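Local coordinates for phosphoserine phosphatase (Homo sapiens, PDB 6HYY), which catalyses the magnesium-dependent hydrolysis of O-phosphoserine to serine and phosphate, the last step of serine biosynthesis by the phosphorylated pathway, at residues H82-L94 and I209-E221. Residues are numbered along the deposited sequence; the frame is centred on the assembly and turned at random.
Sequences HLTPGIRELVSRL and ITDFVELLGELEE
G86 and F212 bring the two backbones closest, 5.3 Å between CA atoms; one turn on, the CA atoms of L90 and L216 are 6.6 Å apart. G86, third residue of a type II turn from T84 to I87, is also the N-cap of the helix that follows. Glycine suits it doubly: a CB would be jammed against the preceding carbonyl and crowd F212 CB. No direct hydrogen bond joins the segments; instead one water donates to P85 O and accepts from F212 N. The F212 ring has its CG anti to the carbonyl carbon (chi1 -78°), which lays it against the turn and the first turn of the helix. I87 CD1 lies over one face in a CH-pi contact, 4.1 Å from the centroid, P85 O meets the ring edge, and L90 CD2 approaches F212 CD1 obliquely at 3.6 Å. F192 also stacks with this ring, while F15 of strand 12-16 touches I87, L90 and F212. An alanine in place of F212 would remove the ring and is likely to leave I87 CD1 and L90 CD2 facing a gap. Further along, branched L216 puts CD2 3.9 Å from R93 CG and CD1 against the E89 carboxylate; R93 itself is salt-bridged to E96. Shape fit around F212 and L216 thus joins the C-terminal tail to a helix of the Rossmann-like haloacid dehalogenase core, while the water satisfies P85 O and F212 N.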
ATOM      1  N   HIS A  82      -1.175 -12.670   0.163  1.00 23.90           N
ATOM      2  CA  HIS A  82      -1.603 -13.054   1.499  1.00 21.98           C
ATOM      3  C   HIS A  82      -1.766 -11.833   2.386  1.00 22.22           C
ATOM      4  O   HIS A  82      -0.827 -11.046   2.542  1.00 23.93           O
ATOM      5  CB  HIS A  82      -0.595 -14.000   2.130  1.00 22.50           C
ATOM      6  CG  HIS A  82      -0.598 -15.358   1.506  1.00 24.40           C
ATOM      7  ND1 HIS A  82      -0.472 -16.512   2.244  1.00 27.22           N
ATOM      8  CD2 HIS A  82      -0.748 -15.746   0.219  1.00 28.48           C
ATOM      9  CE1 HIS A  82      -0.522 -17.555   1.436  1.00 24.80           C
ATOM     10  NE2 HIS A  82      -0.690 -17.120   0.201  1.00 27.32           N
ATOM     11  N   LEU A  83      -2.935 -11.699   2.994  1.00 20.39           N
ATOM     12  CA  LEU A  83      -3.128 -10.626   3.958  1.00 19.66           C
ATOM     13  C   LEU A  83      -2.296 -10.876   5.215  1.00 21.09           C
ATOM     14  O   LEU A  83      -2.169 -12.008   5.710  1.00 21.62           O
ATOM     15  CB  LEU A  83      -4.607 -10.478   4.318  1.00 17.63           C
ATOM     16  CG  LEU A  83      -5.542 -10.113   3.176  1.00 21.67           C
ATOM     17  CD1 LEU A  83      -6.978 -10.078   3.646  1.00 25.10           C
ATOM     18  CD2 LEU A  83      -5.181  -8.748   2.633  1.00 28.18           C
ATOM     19  N   THR A  84      -1.712  -9.810   5.720  1.00 18.04           N
ATOM     20  CA  THR A  84      -0.936  -9.875   6.947  1.00 17.89           C
ATOM     21  C   THR A  84      -1.846 -10.248   8.111  1.00 21.34           C
ATOM     22  O   THR A  84      -2.977  -9.758   8.196  1.00 19.23           O
ATOM     23  CB  THR A  84      -0.311  -8.499   7.190  1.00 19.27           C
ATOM     24  OG1 THR A  84       0.494  -8.146   6.060  1.00 20.38           O
ATOM     25  CG2 THR A  84       0.482  -8.432   8.487  1.00 21.78           C
ATOM     26  N   PRO A  85      -1.411 -11.125   9.009  1.00 21.08           N
ATOM     27  CA  PRO A  85      -2.228 -11.456  10.184  1.00 21.80           C
ATOM     28  C   PRO A  85      -2.686 -10.219  10.945  1.00 19.62           C
ATOM     29  O   PRO A  85      -1.920  -9.272  11.170  1.00 22.27           O
ATOM     30  CB  PRO A  85      -1.290 -12.323  11.027  1.00 28.22           C
ATOM     31  CG  PRO A  85      -0.404 -12.969  10.000  1.00 28.06           C
ATOM     32  CD  PRO A  85      -0.200 -11.957   8.908  1.00 23.39           C
ATOM     33  N   GLY A  86      -3.970 -10.206  11.293  1.00 19.86           N
ATOM     34  CA  GLY A  86      -4.543  -9.124  12.045  1.00 20.43           C
ATOM     35  C   GLY A  86      -5.179  -8.020  11.227  1.00 19.71           C
ATOM     36  O   GLY A  86      -5.973  -7.261  11.782  1.00 20.24           O
ATOM     37  N   ILE A  87      -4.854  -7.906   9.934  1.00 17.69           N
ATOM     38  CA  ILE A  87      -5.372  -6.740   9.201  1.00 17.98           C
ATOM     39  C   ILE A  87      -6.884  -6.844   8.968  1.00 19.99           C
ATOM     40  O   ILE A  87      -7.589  -5.821   9.033  1.00 17.72           O
ATOM     41  CB  ILE A  87      -4.594  -6.493   7.893  1.00 15.66           C
ATOM     42  CG1 ILE A  87      -4.990  -5.141   7.269  1.00 17.58           C
ATOM     43  CG2 ILE A  87      -4.866  -7.520   6.865  1.00 19.95           C
ATOM     44  CD1 ILE A  87      -4.731  -3.906   8.161  1.00 19.56           C
ATOM     45  N   ARG A  88      -7.437  -8.045   8.758  1.00 17.47           N
ATOM     46  CA  ARG A  88      -8.892  -8.147   8.594  1.00 17.27           C
ATOM     47  C   ARG A  88      -9.620  -7.656   9.840  1.00 17.59           C
ATOM     48  O   ARG A  88     -10.589  -6.882   9.755  1.00 19.27           O
ATOM     49  CB  ARG A  88      -9.308  -9.593   8.313  1.00 17.69           C
ATOM     50  CG  ARG A  88      -8.944 -10.142   6.958  1.00 23.16           C
ATOM     51  CD  ARG A  88      -9.398 -11.629   6.901  1.00 23.80           C
ATOM     52  NE  ARG A  88      -8.873 -12.333   5.735  1.00 26.24           N
ATOM     53  CZ  ARG A  88      -7.640 -12.854   5.645  1.00 26.43           C
ATOM     54  NH1 ARG A  88      -6.768 -12.793   6.660  1.00 23.29           N
ATOM     55  NH2 ARG A  88      -7.274 -13.454   4.521  1.00 27.56           N
ATOM     56  N   GLU A  89      -9.177  -8.106  11.018  1.00 17.29           N
ATOM     57  CA  GLU A  89      -9.813  -7.703  12.267  1.00 18.37           C
ATOM     58  C   GLU A  89      -9.654  -6.205  12.501  1.00 19.82           C
ATOM     59  O   GLU A  89     -10.600  -5.536  12.927  1.00 21.33           O
ATOM     60  CB  GLU A  89      -9.235  -8.503  13.439  1.00 24.27           C
ATOM     61  CG  GLU A  89     -10.013  -8.278  14.718  1.00 26.50           C
ATOM     62  CD  GLU A  89      -9.505  -9.107  15.881  1.00 33.13           C
ATOM     63  OE1 GLU A  89      -8.577  -9.919  15.682  1.00 32.25           O
ATOM     64  OE2 GLU A  89     -10.040  -8.935  16.991  1.00 36.21           O
ATOM     65  N   LEU A  90      -8.463  -5.666  12.224  1.00 18.25           N
ATOM     66  CA  LEU A  90      -8.211  -4.239  12.431  1.00 17.42           C
ATOM     67  C   LEU A  90      -9.091  -3.382  11.530  1.00 20.77           C
ATOM     68  O   LEU A  90      -9.714  -2.421  12.002  1.00 19.22           O
ATOM     69  CB  LEU A  90      -6.734  -3.921  12.200  1.00 18.04           C
ATOM     70  CG  LEU A  90      -6.360  -2.442  12.370  1.00 19.93           C
ATOM     71  CD1 LEU A  90      -6.661  -1.966  13.783  1.00 24.31           C
ATOM     72  CD2 LEU A  90      -4.894  -2.247  12.058  1.00 21.61           C
ATOM     73  N   VAL A  91      -9.144  -3.697  10.230  1.00 18.45           N
ATOM     74  CA  VAL A  91     -10.012  -2.908   9.345  1.00 16.68           C
ATOM     75  C   VAL A  91     -11.462  -3.037   9.785  1.00 19.90           C
ATOM     76  O   VAL A  91     -12.218  -2.057   9.769  1.00 19.10           O
ATOM     77  CB  VAL A  91      -9.835  -3.312   7.871  1.00 16.03           C
ATOM     78  CG1 VAL A  91     -10.888  -2.616   7.006  1.00 19.63           C
ATOM     79  CG2 VAL A  91      -8.442  -2.939   7.362  1.00 17.61           C
ATOM     80  N   SER A  92     -11.870  -4.234  10.206  1.00 18.82           N
ATOM     81  CA  SER A  92     -13.234  -4.430  10.687  1.00 17.54           C
ATOM     82  C   SER A  92     -13.540  -3.522  11.870  1.00 18.14           C
ATOM     83  O   SER A  92     -14.597  -2.878  11.907  1.00 20.35           O
ATOM     84  CB  SER A  92     -13.435  -5.897  11.070  1.00 21.93           C
ATOM     85  OG  SER A  92     -13.434  -6.712   9.918  1.00 23.46           O
ATOM     86  N   ARG A  93     -12.631  -3.458  12.856  1.00 18.23           N
ATOM     87  CA  ARG A  93     -12.868  -2.595  14.011  1.00 20.44           C
ATOM     88  C   ARG A  93     -12.886  -1.125  13.620  1.00 18.71           C
ATOM     89  O   ARG A  93     -13.695  -0.354  14.154  1.00 21.76           O
ATOM     90  CB  ARG A  93     -11.813  -2.820  15.095  1.00 21.29           C
ATOM     91  CG  ARG A  93     -11.835  -4.239  15.683  1.00 23.17           C
ATOM     92  CD  ARG A  93     -13.091  -4.538  16.514  1.00 28.16           C
ATOM     93  NE  ARG A  93     -14.252  -4.974  15.719  1.00 32.48           N
ATOM     94  CZ  ARG A  93     -14.340  -6.090  14.985  1.00 32.75           C
ATOM     95  NH1 ARG A  93     -13.341  -6.950  14.893  1.00 28.78           N
ATOM     96  NH2 ARG A  93     -15.455  -6.335  14.314  1.00 37.62           N
ATOM     97  N   LEU A  94     -12.020  -0.720  12.688  1.00 17.48           N
ATOM     98  CA  LEU A  94     -12.032   0.677  12.252  1.00 17.13           C
ATOM     99  C   LEU A  94     -13.353   1.022  11.575  1.00 20.82           C
ATOM    100  O   LEU A  94     -13.960   2.074  11.845  1.00 20.04           O
ATOM    101  CB  LEU A  94     -10.861   0.932  11.303  1.00 17.75           C
ATOM    102  CG  LEU A  94      -9.476   1.001  11.936  1.00 18.42           C
ATOM    103  CD1 LEU A  94      -8.402   0.975  10.866  1.00 19.77           C
ATOM    104  CD2 LEU A  94      -9.373   2.287  12.757  1.00 21.95           C
ATOM    105  N   ILE A 209       4.866  -0.394  15.371  1.00 24.45           N
ATOM    106  CA  ILE A 209       4.324  -1.666  15.834  1.00 26.44           C
ATOM    107  C   ILE A 209       4.823  -2.795  14.938  1.00 24.47           C
ATOM    108  O   ILE A 209       5.181  -2.591  13.781  1.00 24.24           O
ATOM    109  CB  ILE A 209       2.783  -1.664  15.865  1.00 24.69           C
ATOM    110  CG1 ILE A 209       2.230  -1.518  14.445  1.00 26.67           C
ATOM    111  CG2 ILE A 209       2.264  -0.542  16.765  1.00 27.34           C
ATOM    112  CD1 ILE A 209       0.713  -1.649  14.365  1.00 30.25           C
ATOM    113  N   THR A 210       4.846  -4.012  15.493  1.00 29.20           N
ATOM    114  CA  THR A 210       5.202  -5.194  14.717  1.00 30.27           C
ATOM    115  C   THR A 210       4.066  -6.196  14.611  1.00 32.41           C
ATOM    116  O   THR A 210       4.252  -7.267  14.022  1.00 37.38           O
ATOM    117  CB  THR A 210       6.433  -5.903  15.310  1.00 32.74           C
ATOM    118  OG1 THR A 210       6.255  -6.081  16.720  1.00 36.50           O
ATOM    119  CG2 THR A 210       7.696  -5.092  15.053  1.00 33.84           C
ATOM    120  N   ASP A 211       2.902  -5.894  15.169  1.00 26.97           N
ATOM    121  CA  ASP A 211       1.763  -6.792  15.055  1.00 33.35           C
ATOM    122  C   ASP A 211       0.507  -5.941  15.140  1.00 35.65           C
ATOM    123  O   ASP A 211       0.384  -5.102  16.038  1.00 36.59           O
ATOM    124  CB  ASP A 211       1.794  -7.861  16.153  1.00 37.01           C
ATOM    125  CG  ASP A 211       0.873  -9.034  15.860  1.00 40.97           C
ATOM    126  OD1 ASP A 211      -0.288  -8.802  15.456  1.00 46.32           O
ATOM    127  OD2 ASP A 211       1.315 -10.191  16.031  1.00 49.21           O
ATOM    128  N   PHE A 212      -0.411  -6.135  14.193  1.00 29.71           N
ATOM    129  CA  PHE A 212      -1.618  -5.323  14.184  1.00 31.56           C
ATOM    130  C   PHE A 212      -2.449  -5.508  15.455  1.00 42.27           C
ATOM    131  O   PHE A 212      -3.271  -4.641  15.766  1.00 43.58           O
ATOM    132  CB  PHE A 212      -2.434  -5.629  12.923  1.00 30.52           C
ATOM    133  CG  PHE A 212      -1.888  -4.968  11.669  1.00 22.79           C
ATOM    134  CD1 PHE A 212      -1.631  -3.595  11.637  1.00 24.87           C
ATOM    135  CD2 PHE A 212      -1.620  -5.718  10.538  1.00 21.09           C
ATOM    136  CE1 PHE A 212      -1.125  -3.000  10.483  1.00 22.26           C
ATOM    137  CE2 PHE A 212      -1.123  -5.130   9.379  1.00 20.94           C
ATOM    138  CZ  PHE A 212      -0.870  -3.770   9.349  1.00 21.77           C
ATOM    139  N   VAL A 213      -2.210  -6.579  16.222  1.00 43.67           N
ATOM    140  CA  VAL A 213      -2.891  -6.755  17.508  1.00 48.28           C
ATOM    141  C   VAL A 213      -2.662  -5.560  18.426  1.00 50.19           C
ATOM    142  O   VAL A 213      -3.527  -5.224  19.243  1.00 52.15           O
ATOM    143  CB  VAL A 213      -2.444  -8.057  18.215  1.00 42.34           C
ATOM    144  CG1 VAL A 213      -2.889  -9.291  17.445  1.00 51.80           C
ATOM    145  CG2 VAL A 213      -0.948  -8.057  18.482  1.00 41.82           C
ATOM    146  N   GLU A 214      -1.498  -4.909  18.330  1.00 39.62           N
ATOM    147  CA  GLU A 214      -1.191  -3.831  19.266  1.00 44.24           C
ATOM    148  C   GLU A 214      -2.197  -2.695  19.169  1.00 48.87           C
ATOM    149  O   GLU A 214      -2.488  -2.039  20.176  1.00 50.90           O
ATOM    150  CB  GLU A 214       0.224  -3.310  19.032  1.00 41.62           C
ATOM    151  CG  GLU A 214       1.285  -4.378  19.178  1.00 43.27           C
ATOM    152  CD  GLU A 214       2.652  -3.873  18.790  1.00 41.89           C
ATOM    153  OE1 GLU A 214       3.029  -2.786  19.274  1.00 48.45           O
ATOM    154  OE2 GLU A 214       3.340  -4.547  17.993  1.00 34.65           O
ATOM    155  N   LEU A 215      -2.732  -2.442  17.978  1.00 47.32           N
ATOM    156  CA  LEU A 215      -3.827  -1.488  17.858  1.00 50.23           C
ATOM    157  C   LEU A 215      -5.156  -2.097  18.276  1.00 53.28           C
ATOM    158  O   LEU A 215      -6.077  -1.356  18.639  1.00 57.32           O
ATOM    159  CB  LEU A 215      -3.905  -0.969  16.421  1.00 44.81           C
ATOM    160  CG  LEU A 215      -2.578  -0.388  15.949  1.00 39.90           C
ATOM    161  CD1 LEU A 215      -2.623  -0.042  14.472  1.00 35.69           C
ATOM    162  CD2 LEU A 215      -2.235   0.839  16.784  1.00 42.42           C
ATOM    163  N   LEU A 216      -5.263  -3.429  18.222  1.00 54.95           N
ATOM    164  CA  LEU A 216      -6.362  -4.208  18.777  1.00 57.34           C
ATOM    165  C   LEU A 216      -6.206  -4.451  20.272  1.00 64.94           C
ATOM    166  O   LEU A 216      -6.809  -5.387  20.802  1.00 69.12           O
ATOM    167  CB  LEU A 216      -6.484  -5.555  18.055  1.00 51.51           C
ATOM    168  CG  LEU A 216      -6.675  -5.581  16.535  1.00 45.08           C
ATOM    169  CD1 LEU A 216      -6.343  -6.957  15.970  1.00 40.64           C
ATOM    170  CD2 LEU A 216      -8.089  -5.182  16.178  1.00 40.10           C
ATOM    171  N   GLY A 217      -5.372  -3.661  20.943  1.00 67.84           N
ATOM    172  CA  GLY A 217      -5.300  -3.697  22.389  1.00 71.21           C
ATOM    173  C   GLY A 217      -6.187  -2.614  22.961  1.00 75.94           C
ATOM    174  O   GLY A 217      -5.706  -1.559  23.379  1.00 75.34           O
ATOM    175  N   GLU A 218      -7.494  -2.853  22.966  1.00 79.22           N
ATOM    176  CA  GLU A 218      -8.439  -1.830  23.391  1.00 80.70           C
ATOM    177  C   GLU A 218      -9.433  -2.387  24.395  1.00 82.41           C
ATOM    178  O   GLU A 218      -9.480  -1.958  25.553  1.00 83.62           O
ATOM    179  CB  GLU A 218      -9.189  -1.265  22.184  1.00 75.32           C
ATOM    180  CG  GLU A 218      -9.646  -2.315  21.154  1.00 75.84           C
ATOM    181  CD  GLU A 218     -10.862  -1.862  20.355  1.00 74.91           C
ATOM    182  OE1 GLU A 218     -11.379  -0.759  20.639  1.00 74.37           O
ATOM    183  OE2 GLU A 218     -11.283  -2.593  19.432  1.00 66.24           O
ATOM    184  N   LEU A 219     -10.243  -3.333  23.932  1.00 83.73           N
ATOM    185  CA  LEU A 219     -11.349  -3.927  24.665  1.00 85.25           C
ATOM    186  C   LEU A 219     -11.581  -5.311  24.068  1.00 84.43           C
ATOM    187  O   LEU A 219     -12.418  -6.080  24.553  1.00 84.51           O
ATOM    188  CB  LEU A 219     -12.610  -3.051  24.572  1.00 84.09           C
ATOM    189  CG  LEU A 219     -12.689  -1.647  25.203  1.00 80.90           C
ATOM    190  CD1 LEU A 219     -12.128  -0.544  24.301  1.00 77.50           C
ATOM    191  CD2 LEU A 219     -14.122  -1.316  25.589  1.00 75.93           C
ATOM    192  N   GLU A 220     -10.825  -5.613  23.003  1.00 81.42           N
ATOM    193  CA  GLU A 220     -10.818  -6.885  22.280  1.00 79.54           C
ATOM    194  C   GLU A 220     -12.199  -7.501  22.087  1.00 75.23           C
ATOM    195  O   GLU A 220     -12.580  -8.426  22.812  1.00 74.68           O
ATOM    196  CB  GLU A 220      -9.896  -7.889  22.981  1.00 81.00           C
ATOM    197  CG  GLU A 220      -8.428  -7.784  22.574  1.00 80.05           C
ATOM    198  CD  GLU A 220      -7.690  -6.663  23.285  1.00 83.67           C
ATOM    199  OE1 GLU A 220      -6.507  -6.864  23.637  1.00 86.91           O
ATOM    200  OE2 GLU A 220      -8.283  -5.581  23.484  1.00 82.00           O
ATOM    201  N   GLU A 221     -12.940  -7.006  21.100  1.00 73.03           N
ATOM    202  CA  GLU A 221     -14.208  -7.611  20.703  1.00 68.55           C
ATOM    203  C   GLU A 221     -14.282  -7.783  19.186  1.00 59.26           C
ATOM    204  O   GLU A 221     -14.244  -8.901  18.667  1.00 46.89           O
ATOM    205  CB  GLU A 221     -15.389  -6.767  21.185  1.00 69.82           C
ATOM    206  CG  GLU A 221     -16.740  -7.286  20.710  1.00 68.17           C
ATOM    207  CD  GLU A 221     -17.619  -7.751  21.853  1.00 71.96           C
ATOM    208  OE1 GLU A 221     -18.609  -8.464  21.585  1.00 73.14           O
ATOM    209  OE2 GLU A 221     -17.321  -7.401  23.015  1.00 72.83           O
TER
HETATM  210  O   HOH W   1       0.219  -8.277  12.309  1.00 30.57           O